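Local structure of tyrosyl-tRNA synthetase (Pyrococcus horikoshii, 2CYC) at residues Ser43-Leu48 and Glu366-Val371; Tyr97-Met102 and Val116-Ala121; Tyr295-Phe298 and Glu304-Val307. The protein attaches tyrosine to tRNA(Tyr) in two steps, activating the amino acid with ATP to tyrosyl-AMP and then transferring it to the acceptor end of the tRNA. All blocks are in the same frame, centred on the assembly; numbering follows the deposited sequence.

The three contacts join helices to loops and strands without a single hydrogen bond across their segments, yet their chemistry differs. Interaction 3 is buried and wholly apolar, an isoleucine and two phenylalanines packed in the part of the chain that follows the catalytic fold. Interactions 1 and 2 are only partly buried: the first rests on a methionine beside a tyrosine, the second adds a lysine charge over a phenylalanine ring. These two are neighbours through helix 87-108, where Tyr97 OH probably hydrogen-bonds to Ile46 N and Met102 packs on Ile46. Interaction 3 lies about 28 Å, centre to centre, from both; Leu48 against Ile296 joins it to interaction 1.

Interaction 1: Ser43-Leu48 and Glu366-Val371; sequences SGYIHL and ELMRSV
Met368, on the last helix of the chain, meets the 43-48 loop with both ends of its side chain. Met368 CB lies 3.4 Å from Tyr45 CE2, while bends at chi2 and chi3 (-50° and -78°) bring its methyl CE over one face of the Tyr45 ring and to 3.7 Å from Gly44 C. The two side chains run past each other in opposite directions. At the backbone angles of Gly44 any side chain would collide with the carbonyl O of Ser43, which accounts for the glycine. Arg369 adds a light touch, its CG 3.9 Å from Tyr45 OH; a bend at chi3 folds the guanidinium back along its own helix, one face over Glu366 CA. Ser370 then secures the last turn: its OG and its N both donate to Leu367 O, OG at 2.5 Å. In the loop, His47, probably the first residue of the HIGH-like class I signature, hydrogen-bonds through NE2 to Ser253 OG of the KMSKS region. Met368 also packs on Tyr97, and the Tyr45 ring meets His264 with steeply inclined planes. Leading from strand 36-40 into helix 48-63, the loop thus rests against both helix 363-370 and Tyr97 of helix 87-108.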
ATOM      1  N   SER A  43      -6.126  21.052  -3.983  1.00 28.71           N
ATOM      2  CA  SER A  43      -7.482  21.107  -3.431  1.00 38.93           C
ATOM      3  C   SER A  43      -8.017  22.469  -3.026  1.00 40.08           C
ATOM      4  O   SER A  43      -8.869  22.542  -2.138  1.00 48.54           O
ATOM      5  CB  SER A  43      -7.567  20.216  -2.202  1.00 46.28           C
ATOM      6  OG  SER A  43      -6.712  20.712  -1.181  1.00 48.72           O
ATOM      7  N   GLY A  44      -7.533  23.540  -3.640  1.00 37.06           N
ATOM      8  CA  GLY A  44      -8.029  24.856  -3.279  1.00 31.50           C
ATOM      9  C   GLY A  44      -7.102  25.986  -3.674  1.00 29.29           C
ATOM     10  O   GLY A  44      -6.058  25.763  -4.300  1.00 20.84           O
ATOM     11  N   TYR A  45      -7.488  27.205  -3.308  1.00 23.84           N
ATOM     12  CA  TYR A  45      -6.698  28.386  -3.614  1.00 24.57           C
ATOM     13  C   TYR A  45      -5.411  28.385  -2.812  1.00 21.89           C
ATOM     14  O   TYR A  45      -5.366  27.897  -1.684  1.00 22.39           O
ATOM     15  CB  TYR A  45      -7.503  29.658  -3.323  1.00 28.43           C
ATOM     16  CG  TYR A  45      -8.718  29.808  -4.217  1.00 25.57           C
ATOM     17  CD1 TYR A  45     -10.006  29.624  -3.715  1.00 29.96           C
ATOM     18  CD2 TYR A  45      -8.574  30.117  -5.569  1.00 27.11           C
ATOM     19  CE1 TYR A  45     -11.125  29.742  -4.541  1.00 36.49           C
ATOM     20  CE2 TYR A  45      -9.684  30.239  -6.408  1.00 29.60           C
ATOM     21  CZ  TYR A  45     -10.956  30.049  -5.887  1.00 37.78           C
ATOM     22  OH  TYR A  45     -12.056  30.163  -6.708  1.00 39.38           O
ATOM     23  N   ILE A  46      -4.358  28.925  -3.410  1.00 19.83           N
ATOM     24  CA  ILE A  46      -3.059  28.981  -2.763  1.00 20.44           C
ATOM     25  C   ILE A  46      -3.000  30.135  -1.760  1.00 25.67           C
ATOM     26  O   ILE A  46      -3.005  31.303  -2.157  1.00 22.43           O
ATOM     27  CB  ILE A  46      -1.941  29.167  -3.814  1.00 26.68           C
ATOM     28  CG1 ILE A  46      -1.880  27.934  -4.727  1.00 23.13           C
ATOM     29  CG2 ILE A  46      -0.598  29.418  -3.118  1.00 20.39           C
ATOM     30  CD1 ILE A  46      -1.053  28.157  -5.993  1.00 15.05           C
ATOM     31  N   HIS A  47      -2.956  29.812  -0.467  1.00 20.13           N
ATOM     32  CA  HIS A  47      -2.877  30.855   0.557  1.00 24.01           C
ATOM     33  C   HIS A  47      -1.410  31.241   0.729  1.00 19.68           C
ATOM     34  O   HIS A  47      -0.536  30.559   0.202  1.00 17.27           O
ATOM     35  CB  HIS A  47      -3.507  30.376   1.879  1.00 24.42           C
ATOM     36  CG  HIS A  47      -2.808  29.216   2.515  1.00 23.12           C
ATOM     37  ND1 HIS A  47      -1.593  29.338   3.155  1.00 23.12           N
ATOM     38  CD2 HIS A  47      -3.174  27.918   2.645  1.00 27.81           C
ATOM     39  CE1 HIS A  47      -1.241  28.166   3.654  1.00 28.69           C
ATOM     40  NE2 HIS A  47      -2.183  27.287   3.360  1.00 31.82           N
ATOM     41  N   LEU A  48      -1.136  32.331   1.450  1.00 21.44           N
ATOM     42  CA  LEU A  48       0.241  32.825   1.604  1.00 21.88           C
ATOM     43  C   LEU A  48       1.262  31.844   2.169  1.00 26.67           C
ATOM     44  O   LEU A  48       2.445  31.890   1.801  1.00 19.40           O
ATOM     45  CB  LEU A  48       0.261  34.113   2.441  1.00 21.48           C
ATOM     46  CG  LEU A  48      -0.679  35.225   1.971  1.00 21.54           C
ATOM     47  CD1 LEU A  48      -0.386  36.519   2.735  1.00 12.48           C
ATOM     48  CD2 LEU A  48      -0.503  35.435   0.481  1.00 14.40           C
ATOM     49  N   GLU A 366     -11.296  31.029 -13.338  1.00 31.57           N
ATOM     50  CA  GLU A 366     -12.628  30.624 -13.771  1.00 32.98           C
ATOM     51  C   GLU A 366     -12.745  29.121 -13.493  1.00 32.77           C
ATOM     52  O   GLU A 366     -13.760  28.652 -12.981  1.00 32.26           O
ATOM     53  CB  GLU A 366     -12.822  30.928 -15.260  1.00 37.77           C
ATOM     54  CG  GLU A 366     -12.702  32.417 -15.568  1.00 51.65           C
ATOM     55  CD  GLU A 366     -12.844  32.750 -17.044  1.00 59.98           C
ATOM     56  OE1 GLU A 366     -12.129  32.145 -17.874  1.00 62.43           O
ATOM     57  OE2 GLU A 366     -13.666  33.634 -17.370  1.00 62.08           O
ATOM     58  N   LEU A 367     -11.696  28.371 -13.814  1.00 26.55           N
ATOM     59  CA  LEU A 367     -11.709  26.936 -13.555  1.00 28.33           C
ATOM     60  C   LEU A 367     -11.977  26.700 -12.068  1.00 29.41           C
ATOM     61  O   LEU A 367     -12.850  25.914 -11.707  1.00 29.52           O
ATOM     62  CB  LEU A 367     -10.365  26.307 -13.935  1.00 24.21           C
ATOM     63  CG  LEU A 367     -10.068  24.925 -13.333  1.00 29.76           C
ATOM     64  CD1 LEU A 367     -11.125  23.899 -13.790  1.00 26.86           C
ATOM     65  CD2 LEU A 367      -8.669  24.476 -13.771  1.00 26.00           C
ATOM     66  N   MET A 368     -11.230  27.395 -11.212  1.00 27.97           N
ATOM     67  CA  MET A 368     -11.382  27.252  -9.763  1.00 31.62           C
ATOM     68  C   MET A 368     -12.792  27.544  -9.260  1.00 35.15           C
ATOM     69  O   MET A 368     -13.301  26.831  -8.395  1.00 34.35           O
ATOM     70  CB  MET A 368     -10.387  28.152  -9.024  1.00 28.90           C
ATOM     71  CG  MET A 368      -8.926  27.734  -9.186  1.00 29.22           C
ATOM     72  SD  MET A 368      -8.659  25.963  -8.842  1.00 27.62           S
ATOM     73  CE  MET A 368      -8.680  25.932  -7.010  1.00 21.33           C
ATOM     74  N   ARG A 369     -13.420  28.590  -9.791  1.00 33.63           N
ATOM     75  CA  ARG A 369     -14.774  28.933  -9.366  1.00 41.04           C
ATOM     76  C   ARG A 369     -15.781  27.843  -9.745  1.00 42.27           C
ATOM     77  O   ARG A 369     -16.826  27.706  -9.104  1.00 43.02           O
ATOM     78  CB  ARG A 369     -15.211  30.276  -9.971  1.00 44.41           C
ATOM     79  CG  ARG A 369     -14.514  31.495  -9.363  1.00 52.81           C
ATOM     80  CD  ARG A 369     -15.149  32.816  -9.828  1.00 56.43           C
ATOM     81  NE  ARG A 369     -14.961  33.065 -11.259  1.00 53.60           N
ATOM     82  CZ  ARG A 369     -13.914  33.701 -11.784  1.00 58.59           C
ATOM     83  NH1 ARG A 369     -12.946  34.167 -11.003  1.00 48.52           N
ATOM     84  NH2 ARG A 369     -13.832  33.865 -13.099  1.00 59.62           N
ATOM     85  N   SER A 370     -15.459  27.056 -10.769  1.00 38.46           N
ATOM     86  CA  SER A 370     -16.353  25.993 -11.225  1.00 39.75           C
ATOM     87  C   SER A 370     -16.221  24.683 -10.454  1.00 40.82           C
ATOM     88  O   SER A 370     -17.114  23.843 -10.510  1.00 41.47           O
ATOM     89  CB  SER A 370     -16.130  25.711 -12.712  1.00 38.67           C
ATOM     90  OG  SER A 370     -14.903  25.035 -12.929  1.00 45.31           O
ATOM     91  N   VAL A 371     -15.117  24.500  -9.740  1.00 38.96           N
ATOM     92  CA  VAL A 371     -14.915  23.262  -8.989  1.00 41.10           C
ATOM     93  C   VAL A 371     -15.434  23.371  -7.554  1.00 41.87           C
ATOM     94  O   VAL A 371     -15.414  22.345  -6.838  1.00 41.48           O
ATOM     95  CB  VAL A 371     -13.411  22.853  -8.958  1.00 42.92           C
ATOM     96  CG1 VAL A 371     -12.897  22.640 -10.375  1.00 32.90           C
ATOM     97  CG2 VAL A 371     -12.588  23.912  -8.243  1.00 38.02           C
TER

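Interaction 2: Tyr97-Met102 and Val116-Ala121; sequences YFKVGM and VEFVLA
Lys99 NZ serves two partners, the carboxylate of Glu103 one turn along the same helix, in a salt bridge, and the ring of Phe118, in a cation-pi contact. Lys99 NZ stands over the ring face, 4.9 Å from the Phe118 centroid and 23° off the normal. The contact lies inside a beta-alpha-beta crossover of the class I Rossmann-type catalytic fold: helix 87-108, preceded by the short helix 74-79, lies in the connection from strand 69-72 to the parallel strand 117-120, and Phe118 points back from that strand to the helix. The lysine chain leaves the helix extended, CG anti to the backbone N (chi1 175°), and turns only at chi4 (-64°), which lets the chain cross the ring at a slant, touching it with CG and CE, before the ammonium group arrives. Lys99 CG makes an off-centre CH-pi contact and lies 3.7 Å from Phe118 CD2; Lys99 CE packs on the root of the aromatic side chain, 3.8 Å from Phe118 CB. Met102, three residues further on, borders the ring edge near its plane with CB, then bends away at chi2 to meet Ile46 and Thr50. Glu103 and Val70 also touch Phe118, while Glu117 and Val119 bond through their backbones to strand 69-72. The ring reaches the helix backbone too: Phe118 CE2 lies 3.7 Å from Lys99 O.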
ATOM      1  N   TYR A  97      -4.096  25.668 -12.779  1.00 27.13           N
ATOM      2  CA  TYR A  97      -4.134  26.703 -11.751  1.00 25.37           C
ATOM      3  C   TYR A  97      -2.964  26.672 -10.784  1.00 25.33           C
ATOM      4  O   TYR A  97      -2.226  27.646 -10.653  1.00 22.57           O
ATOM      5  CB  TYR A  97      -5.419  26.612 -10.925  1.00 21.68           C
ATOM      6  CG  TYR A  97      -5.350  27.440  -9.659  1.00 25.99           C
ATOM      7  CD1 TYR A  97      -5.418  28.838  -9.710  1.00 26.31           C
ATOM      8  CD2 TYR A  97      -5.146  26.835  -8.416  1.00 24.93           C
ATOM      9  CE1 TYR A  97      -5.286  29.608  -8.561  1.00 18.75           C
ATOM     10  CE2 TYR A  97      -5.007  27.598  -7.256  1.00 18.12           C
ATOM     11  CZ  TYR A  97      -5.079  28.985  -7.336  1.00 25.71           C
ATOM     12  OH  TYR A  97      -4.950  29.747  -6.198  1.00 19.27           O
ATOM     13  N   PHE A  98      -2.805  25.545 -10.099  1.00 26.46           N
ATOM     14  CA  PHE A  98      -1.767  25.420  -9.090  1.00 23.59           C
ATOM     15  C   PHE A  98      -0.351  25.668  -9.579  1.00 21.34           C
ATOM     16  O   PHE A  98       0.399  26.416  -8.955  1.00 23.24           O
ATOM     17  CB  PHE A  98      -1.853  24.051  -8.403  1.00 17.01           C
ATOM     18  CG  PHE A  98      -1.158  24.016  -7.080  1.00 19.23           C
ATOM     19  CD1 PHE A  98       0.220  23.818  -7.005  1.00 17.54           C
ATOM     20  CD2 PHE A  98      -1.868  24.254  -5.906  1.00 19.85           C
ATOM     21  CE1 PHE A  98       0.883  23.860  -5.776  1.00 15.44           C
ATOM     22  CE2 PHE A  98      -1.211  24.299  -4.669  1.00 22.12           C
ATOM     23  CZ  PHE A  98       0.168  24.101  -4.610  1.00 17.43           C
ATOM     24  N   LYS A  99       0.014  25.038 -10.689  1.00 22.18           N
ATOM     25  CA  LYS A  99       1.343  25.198 -11.252  1.00 21.43           C
ATOM     26  C   LYS A  99       1.689  26.663 -11.457  1.00 21.23           C
ATOM     27  O   LYS A  99       2.710  27.134 -10.956  1.00 22.29           O
ATOM     28  CB  LYS A  99       1.450  24.460 -12.586  1.00 23.24           C
ATOM     29  CG  LYS A  99       2.780  24.682 -13.321  1.00 21.70           C
ATOM     30  CD  LYS A  99       2.877  23.776 -14.536  1.00 29.89           C
ATOM     31  CE  LYS A  99       4.239  23.862 -15.200  1.00 26.34           C
ATOM     32  NZ  LYS A  99       4.471  25.221 -15.745  1.00 33.23           N
ATOM     33  N   VAL A 100       0.829  27.387 -12.175  1.00 21.94           N
ATOM     34  CA  VAL A 100       1.090  28.795 -12.446  1.00 22.58           C
ATOM     35  C   VAL A 100       0.992  29.657 -11.186  1.00 23.12           C
ATOM     36  O   VAL A 100       1.702  30.653 -11.053  1.00 24.38           O
ATOM     37  CB  VAL A 100       0.146  29.350 -13.558  1.00 25.43           C
ATOM     38  CG1 VAL A 100      -1.287  29.415 -13.070  1.00 20.34           C
ATOM     39  CG2 VAL A 100       0.632  30.737 -14.007  1.00 28.83           C
ATOM     40  N   GLY A 101       0.121  29.275 -10.257  1.00 23.56           N
ATOM     41  CA  GLY A 101       0.007  30.028  -9.020  1.00 20.22           C
ATOM     42  C   GLY A 101       1.325  29.948  -8.260  1.00 23.91           C
ATOM     43  O   GLY A 101       1.783  30.932  -7.688  1.00 24.96           O
ATOM     44  N   MET A 102       1.943  28.769  -8.258  1.00 22.30           N
ATOM     45  CA  MET A 102       3.224  28.579  -7.577  1.00 23.39           C
ATOM     46  C   MET A 102       4.347  29.307  -8.301  1.00 23.90           C
ATOM     47  O   MET A 102       5.223  29.897  -7.665  1.00 26.59           O
ATOM     48  CB  MET A 102       3.567  27.089  -7.479  1.00 19.72           C
ATOM     49  CG  MET A 102       2.832  26.368  -6.370  1.00 28.38           C
ATOM     50  SD  MET A 102       3.263  27.033  -4.741  1.00 31.17           S
ATOM     51  CE  MET A 102       1.816  27.766  -4.334  1.00 30.56           C
ATOM     52  N   VAL A 116      12.666  26.136 -12.057  1.00 23.26           N
ATOM     53  CA  VAL A 116      12.036  25.215 -11.123  1.00 21.41           C
ATOM     54  C   VAL A 116      11.385  24.083 -11.923  1.00 21.23           C
ATOM     55  O   VAL A 116      10.659  24.331 -12.879  1.00 18.48           O
ATOM     56  CB  VAL A 116      10.943  25.927 -10.275  1.00 22.19           C
ATOM     57  CG1 VAL A 116      10.209  24.911  -9.418  1.00 17.53           C
ATOM     58  CG2 VAL A 116      11.573  27.004  -9.388  1.00 21.22           C
ATOM     59  N   GLU A 117      11.676  22.843 -11.551  1.00 19.17           N
ATOM     60  CA  GLU A 117      11.079  21.690 -12.215  1.00 23.49           C
ATOM     61  C   GLU A 117       9.667  21.508 -11.657  1.00 27.10           C
ATOM     62  O   GLU A 117       9.441  21.689 -10.452  1.00 23.36           O
ATOM     63  CB  GLU A 117      11.906  20.421 -11.935  1.00 19.34           C
ATOM     64  CG  GLU A 117      13.307  20.465 -12.538  1.00 24.83           C
ATOM     65  CD  GLU A 117      14.232  19.391 -11.990  1.00 29.75           C
ATOM     66  OE1 GLU A 117      15.274  19.132 -12.630  1.00 31.74           O
ATOM     67  OE2 GLU A 117      13.935  18.818 -10.918  1.00 25.84           O
ATOM     68  N   PHE A 118       8.720  21.188 -12.535  1.00 21.66           N
ATOM     69  CA  PHE A 118       7.348  20.936 -12.130  1.00 22.80           C
ATOM     70  C   PHE A 118       7.011  19.509 -12.567  1.00 22.57           C
ATOM     71  O   PHE A 118       7.080  19.176 -13.747  1.00 22.78           O
ATOM     72  CB  PHE A 118       6.386  21.957 -12.755  1.00 21.68           C
ATOM     73  CG  PHE A 118       6.392  23.288 -12.055  1.00 26.19           C
ATOM     74  CD1 PHE A 118       7.363  24.245 -12.351  1.00 23.97           C
ATOM     75  CD2 PHE A 118       5.461  23.562 -11.054  1.00 20.78           C
ATOM     76  CE1 PHE A 118       7.409  25.452 -11.656  1.00 26.81           C
ATOM     77  CE2 PHE A 118       5.493  24.767 -10.351  1.00 23.82           C
ATOM     78  CZ  PHE A 118       6.466  25.713 -10.649  1.00 24.59           C
ATOM     79  N   VAL A 119       6.660  18.672 -11.598  1.00 19.44           N
ATOM     80  CA  VAL A 119       6.353  17.264 -11.850  1.00 16.73           C
ATOM     81  C   VAL A 119       4.973  16.861 -11.330  1.00 20.91           C
ATOM     82  O   VAL A 119       4.660  17.059 -10.157  1.00 21.11           O
ATOM     83  CB  VAL A 119       7.427  16.361 -11.172  1.00 17.75           C
ATOM     84  CG1 VAL A 119       7.001  14.908 -11.188  1.00 17.90           C
ATOM     85  CG2 VAL A 119       8.771  16.520 -11.887  1.00 24.57           C
ATOM     86  N   LEU A 120       4.144  16.309 -12.210  1.00 23.17           N
ATOM     87  CA  LEU A 120       2.826  15.823 -11.812  1.00 20.48           C
ATOM     88  C   LEU A 120       3.128  14.440 -11.224  1.00 18.62           C
ATOM     89  O   LEU A 120       3.732  13.611 -11.902  1.00 19.61           O
ATOM     90  CB  LEU A 120       1.919  15.697 -13.041  1.00 21.22           C
ATOM     91  CG  LEU A 120       0.444  15.366 -12.781  1.00 29.04           C
ATOM     92  CD1 LEU A 120      -0.161  16.417 -11.853  1.00 21.13           C
ATOM     93  CD2 LEU A 120      -0.323  15.310 -14.102  1.00 23.05           C
ATOM     94  N   ALA A 121       2.723  14.181  -9.980  1.00 16.31           N
ATOM     95  CA  ALA A 121       3.026  12.889  -9.338  1.00 19.30           C
ATOM     96  C   ALA A 121       2.778  11.669 -10.214  1.00 17.60           C
ATOM     97  O   ALA A 121       3.608  10.758 -10.262  1.00 18.15           O
ATOM     98  CB  ALA A 121       2.245  12.737  -8.016  1.00 14.09           C
TER

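Interaction 3: Tyr295-Phe298 and Glu304-Val307; sequences YIIF and EFTV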
ATOM      1  N   TYR A 295       7.666  36.554   9.529  1.00 19.62           N
ATOM      2  CA  TYR A 295       8.049  35.653   8.445  1.00 24.90           C
ATOM      3  C   TYR A 295       7.908  36.136   7.004  1.00 22.63           C
ATOM      4  O   TYR A 295       8.526  35.574   6.107  1.00 21.34           O
ATOM      5  CB  TYR A 295       7.323  34.326   8.634  1.00 17.18           C
ATOM      6  CG  TYR A 295       7.854  33.585   9.833  1.00 23.50           C
ATOM      7  CD1 TYR A 295       8.993  32.786   9.731  1.00 21.32           C
ATOM      8  CD2 TYR A 295       7.258  33.734  11.093  1.00 20.99           C
ATOM      9  CE1 TYR A 295       9.530  32.150  10.855  1.00 26.09           C
ATOM     10  CE2 TYR A 295       7.788  33.108  12.223  1.00 20.50           C
ATOM     11  CZ  TYR A 295       8.922  32.318  12.096  1.00 26.24           C
ATOM     12  OH  TYR A 295       9.450  31.697  13.207  1.00 31.30           O
ATOM     13  N   ILE A 296       7.103  37.166   6.776  1.00 22.75           N
ATOM     14  CA  ILE A 296       6.953  37.689   5.425  1.00 19.87           C
ATOM     15  C   ILE A 296       7.727  38.999   5.294  1.00 21.70           C
ATOM     16  O   ILE A 296       8.750  39.066   4.602  1.00 21.35           O
ATOM     17  CB  ILE A 296       5.455  37.923   5.058  1.00 18.99           C
ATOM     18  CG1 ILE A 296       4.689  36.590   5.110  1.00 14.40           C
ATOM     19  CG2 ILE A 296       5.344  38.526   3.658  1.00 21.99           C
ATOM     20  CD1 ILE A 296       3.220  36.682   4.687  1.00 14.20           C
ATOM     21  N   ILE A 297       7.265  40.029   5.997  1.00 20.51           N
ATOM     22  CA  ILE A 297       7.894  41.345   5.930  1.00 20.17           C
ATOM     23  C   ILE A 297       9.375  41.381   6.336  1.00 20.62           C
ATOM     24  O   ILE A 297      10.179  42.038   5.677  1.00 20.31           O
ATOM     25  CB  ILE A 297       7.074  42.363   6.760  1.00 21.91           C
ATOM     26  CG1 ILE A 297       5.645  42.422   6.192  1.00 22.37           C
ATOM     27  CG2 ILE A 297       7.739  43.742   6.720  1.00 17.27           C
ATOM     28  CD1 ILE A 297       4.680  43.329   6.945  1.00 27.01           C
ATOM     29  N   PHE A 298       9.742  40.683   7.408  1.00 14.17           N
ATOM     30  CA  PHE A 298      11.143  40.652   7.829  1.00 26.86           C
ATOM     31  C   PHE A 298      11.789  39.318   7.484  1.00 26.92           C
ATOM     32  O   PHE A 298      12.622  38.803   8.234  1.00 24.20           O
ATOM     33  CB  PHE A 298      11.282  40.919   9.339  1.00 23.31           C
ATOM     34  CG  PHE A 298      10.946  42.322   9.723  1.00 28.76           C
ATOM     35  CD1 PHE A 298       9.646  42.670  10.072  1.00 30.64           C
ATOM     36  CD2 PHE A 298      11.908  43.325   9.630  1.00 31.35           C
ATOM     37  CE1 PHE A 298       9.303  43.995  10.315  1.00 28.28           C
ATOM     38  CE2 PHE A 298      11.576  44.653   9.869  1.00 30.80           C
ATOM     39  CZ  PHE A 298      10.269  44.989  10.210  1.00 35.80           C
ATOM     40  N   GLU A 304      13.523  47.656   5.551  1.00 41.02           N
ATOM     41  CA  GLU A 304      12.842  48.852   6.006  1.00 41.77           C
ATOM     42  C   GLU A 304      11.338  48.686   5.895  1.00 37.50           C
ATOM     43  O   GLU A 304      10.806  48.506   4.800  1.00 33.97           O
ATOM     44  CB  GLU A 304      13.293  50.070   5.191  1.00 46.57           C
ATOM     45  CG  GLU A 304      14.596  50.700   5.676  1.00 56.78           C
ATOM     46  CD  GLU A 304      15.024  51.885   4.822  1.00 62.17           C
ATOM     47  OE1 GLU A 304      14.164  52.736   4.511  1.00 59.43           O
ATOM     48  OE2 GLU A 304      16.219  51.968   4.466  1.00 70.69           O
ATOM     49  N   PHE A 305      10.664  48.716   7.040  1.00 33.85           N
ATOM     50  CA  PHE A 305       9.209  48.608   7.076  1.00 34.32           C
ATOM     51  C   PHE A 305       8.686  49.834   7.819  1.00 29.57           C
ATOM     52  O   PHE A 305       8.915  49.991   9.022  1.00 28.83           O
ATOM     53  CB  PHE A 305       8.761  47.328   7.791  1.00 29.98           C
ATOM     54  CG  PHE A 305       7.262  47.170   7.850  1.00 28.28           C
ATOM     55  CD1 PHE A 305       6.497  47.216   6.681  1.00 24.53           C
ATOM     56  CD2 PHE A 305       6.613  46.982   9.068  1.00 26.12           C
ATOM     57  CE1 PHE A 305       5.100  47.080   6.724  1.00 27.37           C
ATOM     58  CE2 PHE A 305       5.210  46.842   9.125  1.00 28.60           C
ATOM     59  CZ  PHE A 305       4.454  46.892   7.948  1.00 20.57           C
ATOM     60  N   THR A 306       7.991  50.699   7.093  1.00 26.93           N
ATOM     61  CA  THR A 306       7.466  51.928   7.670  1.00 34.79           C
ATOM     62  C   THR A 306       5.967  51.934   7.933  1.00 31.89           C
ATOM     63  O   THR A 306       5.175  51.565   7.071  1.00 36.56           O
ATOM     64  CB  THR A 306       7.781  53.148   6.758  1.00 33.22           C
ATOM     65  OG1 THR A 306       9.197  53.280   6.611  1.00 33.00           O
ATOM     66  CG2 THR A 306       7.223  54.440   7.365  1.00 30.56           C
ATOM     67  N   VAL A 307       5.591  52.350   9.137  1.00 32.79           N
ATOM     68  CA  VAL A 307       4.184  52.472   9.507  1.00 29.65           C
ATOM     69  C   VAL A 307       3.917  53.974   9.542  1.00 31.22           C
ATOM     70  O   VAL A 307       4.465  54.688  10.388  1.00 27.75           O
ATOM     71  CB  VAL A 307       3.897  51.873  10.900  1.00 30.78           C
ATOM     72  CG1 VAL A 307       2.433  52.126  11.288  1.00 22.39           C
ATOM     73  CG2 VAL A 307       4.194  50.374  10.895  1.00 29.25           C
TER
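Ile297 lies under one face of the Phe305 ring and spans its length with two methyls. Ile297 CG2 sits below the inner end, 3.6 Å from Phe305 CG, while Ile297 CD1 on the other branch reaches the outer end, 3.7 Å from Phe305 CZ. In a CH-pi contact, Ile297 CG2 lies 4.0 Å from the centroid of the Phe305 ring and 26° off the ring normal. The isoleucine chain is extended at chi2 (177°), which carries CD1 out to the far end of the ring; with chi1 at -180° the Phe305 ring swings to the side opposite its backbone N, which lays it across both Ile297 methyls. Phe298 comes in by a different route. Its side chain crosses that of Phe305 at about a right angle and the two ring planes are nearly perpendicular, but the touch is made by Phe298 CZ on the aliphatic root, 3.7 Å from Phe305 CB. Replacing Phe305 by an alanine would probably open a gap beside the Ile297 methyls and leave them without the aromatic face they pack on. The surroundings continue the apolar packing: Leu325 of helix 322-330 touches both phenylalanines, Ala342 of helix 336-350 lies against Phe305, and Tyr346 of the same helix lies against Ile297. Ile297 belongs to the final, wider pi-type turn of helix 288-297, and Phe298 is the first residue to leave helical geometry. Seven residues after Phe298 the chain enters strand 305-307, paired antiparallel with 317-319. A helix end is thus packed on a small two-stranded antiparallel sheet, in the mostly helical C-terminal part that follows the catalytic fold in tyrosyl-tRNA synthetases, away from the tyrosine pocket.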